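Local coordinates for protein beta-N-acetylhexosaminidase (Streptomyces plicatus, PDB 1JAK) that hydrolyses terminal N-acetylhexosamine residues from glycans as a family 20 glycoside hydrolase, probably by substrate-assisted catalysis, at residues Asp401-Lys406 with Ala415-Val420; Thr408-Ser413 with Pro455-Tyr460. All coordinates share one frame; numbering follows the deposited sequence.

Contact 1. Residues Asp401-Lys406 with Ala415-Val420; sequences DMKYTK and AGYVEV. With IFG ((2R,3R,4S,5R)-2-acetamido-3,4-dihydroxy-5-hydroxymethyl-piperidine), chain F.
The backbones of K403 and V418 are joined by one hydrogen bond, V418 N to K403 O at 2.9 Å, nearly straight (170° at the hydrogen) and in the carbonyl plane. The CA atoms of Y404 and E419 are the nearest pair across the segments, 4.6 Å apart. Both segments belong to the long loop that follows strand 389-392 of the (beta/alpha)8 barrel. E419 sits at the N-cap position, just before helix 420-424. M402 CB points toward 415-420. Bends at chi2 (60°) and chi3 (61°) fold the chain so that M402 CE lies 3.6 Å from A415 CB, while M402 CG packs against V418 CG2. M402 CE also comes within 3.9 Å of O6 of the bound inhibitor, whose hydroxyl donates to D401 OD2 at 2.6 Å. With an alanine here, A415 and V418 would probably lose their thioether neighbour and a gap would open beside O6 of the inhibitor. Further out, Y417 lays one ring face against the T405-K406 peptide, with T405 C 3.4 Å from Y417 CD1. K403 runs alongside the ring, its CB at the ring edge. Water 1 accepts from K403 NZ and bonds to Y417 OH at 2.7 Å.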
# COMPACT_ATOMS: atom_id res chain seq x y z
N ASP A 401 -6.52 -8.99 6.04
CA ASP A 401 -7.42 -10.11 5.78
C ASP A 401 -7.80 -10.80 7.09
O ASP A 401 -8.65 -11.68 7.10
CB ASP A 401 -6.75 -11.13 4.85
CG ASP A 401 -5.51 -11.76 5.47
OD1 ASP A 401 -4.65 -11.00 5.98
OD2 ASP A 401 -5.38 -13.00 5.45
N MET A 402 -7.17 -10.40 8.19
CA MET A 402 -7.47 -11.04 9.48
C MET A 402 -8.78 -10.52 10.07
O MET A 402 -9.06 -9.32 10.06
CB MET A 402 -6.32 -10.82 10.47
CG MET A 402 -6.03 -12.04 11.35
SD MET A 402 -5.55 -13.51 10.39
CE MET A 402 -4.05 -12.92 9.58
N LYS A 403 -9.59 -11.44 10.58
CA LYS A 403 -10.87 -11.09 11.18
C LYS A 403 -10.74 -10.13 12.36
O LYS A 403 -9.76 -10.19 13.11
CB LYS A 403 -11.60 -12.35 11.66
CG LYS A 403 -12.05 -13.27 10.54
CD LYS A 403 -12.80 -14.47 11.11
CE LYS A 403 -13.26 -15.41 10.00
NZ LYS A 403 -14.01 -16.58 10.56
N TYR A 404 -11.73 -9.27 12.52
CA TYR A 404 -11.76 -8.30 13.62
C TYR A 404 -12.14 -9.04 14.90
O TYR A 404 -11.60 -8.78 15.98
CB TYR A 404 -12.81 -7.23 13.36
CG TYR A 404 -12.59 -6.44 12.09
CD1 TYR A 404 -11.64 -5.42 12.04
CD2 TYR A 404 -13.35 -6.69 10.96
CE1 TYR A 404 -11.47 -4.66 10.89
CE2 TYR A 404 -13.19 -5.95 9.80
CZ TYR A 404 -12.25 -4.93 9.77
OH TYR A 404 -12.11 -4.16 8.64
N THR A 405 -13.10 -9.96 14.76
CA THR A 405 -13.59 -10.77 15.87
C THR A 405 -14.02 -12.11 15.31
O THR A 405 -14.01 -12.32 14.09
CB THR A 405 -14.83 -10.14 16.55
OG1 THR A 405 -15.95 -10.22 15.67
CG2 THR A 405 -14.56 -8.68 16.90
N LYS A 406 -14.42 -13.02 16.19
CA LYS A 406 -14.85 -14.34 15.77
C LYS A 406 -16.09 -14.29 14.88
O LYS A 406 -16.39 -15.27 14.19
CB LYS A 406 -15.13 -15.23 16.98
CG LYS A 406 -16.31 -14.77 17.83
CD LYS A 406 -16.54 -15.73 18.99
CE LYS A 406 -17.80 -15.38 19.76
NZ LYS A 406 -17.74 -14.01 20.35
N ALA A 415 -4.04 -15.98 12.85
CA ALA A 415 -3.17 -15.09 13.63
C ALA A 415 -3.95 -14.46 14.77
O ALA A 415 -3.54 -13.44 15.34
CB ALA A 415 -2.59 -14.00 12.73
N GLY A 416 -5.08 -15.08 15.13
CA GLY A 416 -5.91 -14.55 16.18
C GLY A 416 -6.79 -13.47 15.59
O GLY A 416 -6.88 -13.35 14.37
N TYR A 417 -7.43 -12.68 16.44
CA TYR A 417 -8.29 -11.60 15.96
C TYR A 417 -7.56 -10.28 16.07
O TYR A 417 -6.72 -10.09 16.94
CB TYR A 417 -9.60 -11.59 16.76
CG TYR A 417 -10.37 -12.86 16.55
CD1 TYR A 417 -10.80 -13.22 15.27
CD2 TYR A 417 -10.58 -13.76 17.59
CE1 TYR A 417 -11.42 -14.44 15.03
CE2 TYR A 417 -11.21 -14.99 17.36
CZ TYR A 417 -11.62 -15.32 16.08
OH TYR A 417 -12.23 -16.53 15.82
N VAL A 418 -7.87 -9.36 15.16
CA VAL A 418 -7.19 -8.07 15.16
C VAL A 418 -8.16 -6.91 15.04
O VAL A 418 -8.56 -6.54 13.93
CB VAL A 418 -6.17 -8.01 14.00
CG1 VAL A 418 -5.41 -6.69 14.03
CG2 VAL A 418 -5.19 -9.19 14.12
N GLU A 419 -8.56 -6.36 16.18
CA GLU A 419 -9.47 -5.22 16.17
C GLU A 419 -8.69 -3.96 15.79
O GLU A 419 -7.47 -3.99 15.63
CB GLU A 419 -10.13 -5.03 17.55
CG GLU A 419 -11.57 -5.53 17.61
CD GLU A 419 -12.57 -4.59 16.93
OE1 GLU A 419 -12.14 -3.60 16.30
OE2 GLU A 419 -13.79 -4.85 17.02
N VAL A 420 -9.41 -2.86 15.65
CA VAL A 420 -8.80 -1.61 15.25
C VAL A 420 -7.70 -1.11 16.18
O VAL A 420 -6.64 -0.68 15.71
CB VAL A 420 -9.88 -0.52 15.09
CG1 VAL A 420 -9.26 0.77 14.58
CG2 VAL A 420 -10.96 -1.02 14.13
N1 IFG F . 0.48 -16.29 4.96
C2 IFG F . 0.86 -16.30 3.53
C3 IFG F . -0.12 -15.51 2.56
C4 IFG F . -1.61 -15.66 2.93
C5 IFG F . -1.79 -15.32 4.41
C6 IFG F . -3.22 -15.37 4.93
C7 IFG F . 2.55 -14.56 3.94
C8 IFG F . 3.91 -13.91 3.82
C9 IFG F . -0.94 -16.21 5.33
N2 IFG F . 2.23 -15.76 3.37
O7 IFG F . 1.72 -13.97 4.61
O3 IFG F . 0.09 -15.94 1.22
O4 IFG F . -2.00 -17.02 2.71
O6 IFG F . -3.37 -14.59 6.10
O HOH W 1 -13.16 -17.35 13.37

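Contact 2. Residues Thr408-Ser413 with Pro455-Tyr460; sequences TPLGLS and PDQLDY
Y460 and Q457 reach from one side of helix 455-462 toward T408, P409 and L410, and L410 lies against both. The L410 side chain crosses that of Q457 at about a right angle. L410 CD1 rests on the aliphatic part of the glutamine, 3.9 Å from Q457 CB, while L410 CD2 comes 3.8 Å from Q457 NE2. This is van der Waals contact, with no hydrogen bond between the segments. The amide oxygen of Q457 instead accepts from the backbone N of S453. L410 CD1 also approaches Y460 CD2 at 4.2 Å, oblique to the ring. In the (beta/alpha)8 barrel of family 20, this joins the loop after strand 389-392 to the helix after strand 440-447. Y460 has CG anti to its own N (chi1 -180°), which carries the ring out from the helix to the loop. T408 CG2 meets the ring at its edge, 4.2 Å from Y460 CE2, and the two side chains pass at a slant. The P409 and Y460 side chains cross at about a right angle, with P409 CD 3.9 Å from Y460 OH. T408 OG1 has its main partners in the backbone N atoms of Y404 and T405. T408 OG1 also bonds to water 2 at 2.6 Å, and that water reaches Y460 OH only weakly, at 3.4 Å.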
# COMPACT_ATOMS: atom_id res chain seq x y z
N THR A 408 -16.62 -11.92 12.39
CA THR A 408 -16.37 -11.27 11.10
C THR A 408 -16.72 -12.29 10.00
O THR A 408 -16.21 -13.41 10.00
CB THR A 408 -14.90 -10.84 10.99
OG1 THR A 408 -14.60 -9.92 12.06
CG2 THR A 408 -14.63 -10.16 9.66
N PRO A 409 -17.60 -11.90 9.06
CA PRO A 409 -18.05 -12.74 7.94
C PRO A 409 -17.05 -13.07 6.83
O PRO A 409 -17.32 -13.94 5.99
CB PRO A 409 -19.27 -11.98 7.42
CG PRO A 409 -18.87 -10.56 7.64
CD PRO A 409 -18.27 -10.60 9.03
N LEU A 410 -15.92 -12.38 6.82
CA LEU A 410 -14.88 -12.60 5.82
C LEU A 410 -13.55 -12.68 6.56
O LEU A 410 -13.49 -12.50 7.77
CB LEU A 410 -14.84 -11.43 4.84
CG LEU A 410 -16.09 -11.17 3.99
CD1 LEU A 410 -15.99 -9.80 3.34
CD2 LEU A 410 -16.22 -12.26 2.93
N GLY A 411 -12.48 -12.96 5.82
CA GLY A 411 -11.16 -13.02 6.43
C GLY A 411 -10.76 -14.32 7.11
O GLY A 411 -11.51 -15.29 7.13
N LEU A 412 -9.55 -14.31 7.67
CA LEU A 412 -8.99 -15.48 8.34
C LEU A 412 -8.77 -15.24 9.83
O LEU A 412 -8.85 -14.10 10.30
CB LEU A 412 -7.68 -15.89 7.67
CG LEU A 412 -7.79 -16.23 6.18
CD1 LEU A 412 -6.43 -16.66 5.66
CD2 LEU A 412 -8.81 -17.35 5.97
N SER A 413 -8.45 -16.30 10.57
CA SER A 413 -8.26 -16.19 12.01
C SER A 413 -7.03 -16.90 12.58
O SER A 413 -6.88 -16.98 13.80
CB SER A 413 -9.51 -16.73 12.72
OG SER A 413 -9.72 -18.09 12.39
N PRO A 455 -14.42 -5.94 -5.08
CA PRO A 455 -13.96 -4.66 -4.53
C PRO A 455 -14.60 -4.23 -3.22
O PRO A 455 -13.93 -3.65 -2.36
CB PRO A 455 -14.25 -3.68 -5.66
CG PRO A 455 -14.01 -4.51 -6.87
CD PRO A 455 -14.72 -5.80 -6.52
N ASP A 456 -15.89 -4.50 -3.05
CA ASP A 456 -16.58 -4.11 -1.82
C ASP A 456 -16.06 -4.91 -0.62
O ASP A 456 -15.98 -4.40 0.49
CB ASP A 456 -18.09 -4.30 -1.95
CG ASP A 456 -18.70 -3.36 -2.98
OD1 ASP A 456 -18.11 -2.29 -3.23
OD2 ASP A 456 -19.79 -3.68 -3.51
N GLN A 457 -15.72 -6.18 -0.85
CA GLN A 457 -15.20 -7.01 0.22
C GLN A 457 -13.80 -6.53 0.59
O GLN A 457 -13.40 -6.57 1.76
CB GLN A 457 -15.17 -8.48 -0.21
CG GLN A 457 -16.55 -9.03 -0.53
CD GLN A 457 -16.53 -10.50 -0.88
OE1 GLN A 457 -15.59 -10.98 -1.52
NE2 GLN A 457 -17.57 -11.23 -0.48
N LEU A 458 -13.04 -6.07 -0.40
CA LEU A 458 -11.71 -5.55 -0.13
C LEU A 458 -11.85 -4.35 0.80
O LEU A 458 -11.10 -4.21 1.77
CB LEU A 458 -11.01 -5.11 -1.42
CG LEU A 458 -10.69 -6.19 -2.45
CD1 LEU A 458 -9.96 -5.54 -3.63
CD2 LEU A 458 -9.83 -7.27 -1.82
N ASP A 459 -12.82 -3.48 0.52
CA ASP A 459 -13.04 -2.30 1.35
C ASP A 459 -13.39 -2.65 2.79
O ASP A 459 -12.84 -2.06 3.73
CB ASP A 459 -14.16 -1.41 0.79
CG ASP A 459 -13.75 -0.65 -0.46
OD1 ASP A 459 -12.55 -0.35 -0.63
OD2 ASP A 459 -14.65 -0.33 -1.28
N TYR A 460 -14.31 -3.59 2.97
CA TYR A 460 -14.74 -3.98 4.31
C TYR A 460 -13.61 -4.48 5.20
O TYR A 460 -13.61 -4.25 6.41
CB TYR A 460 -15.84 -5.04 4.22
CG TYR A 460 -16.35 -5.49 5.56
CD1 TYR A 460 -17.24 -4.72 6.30
CD2 TYR A 460 -15.90 -6.69 6.12
CE1 TYR A 460 -17.69 -5.12 7.56
CE2 TYR A 460 -16.33 -7.10 7.37
CZ TYR A 460 -17.22 -6.32 8.09
OH TYR A 460 -17.63 -6.75 9.33
O HOH W 2 -16.61 -8.20 12.20

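In the fold
Contact 1 is partly buried, and contact 2 is a surface contact. Both use the loop after strand 389-392, and their segments alternate along the chain. Contact 1 joins that loop to itself, whereas contact 2 ties it to helix 455-462. Contact 1 includes a direct backbone bond and reaches the inhibitor. Contact 2 is smaller and mainly apolar across its segments; its L412 belongs to the ligand pocket but does not touch the helix segment. The centres are 10 Å apart and the two contacts touch. Y404 OH probably hydrogen-bonds to Y460 O at 2.7 Å, and K403 N to L412 O at 2.8 Å.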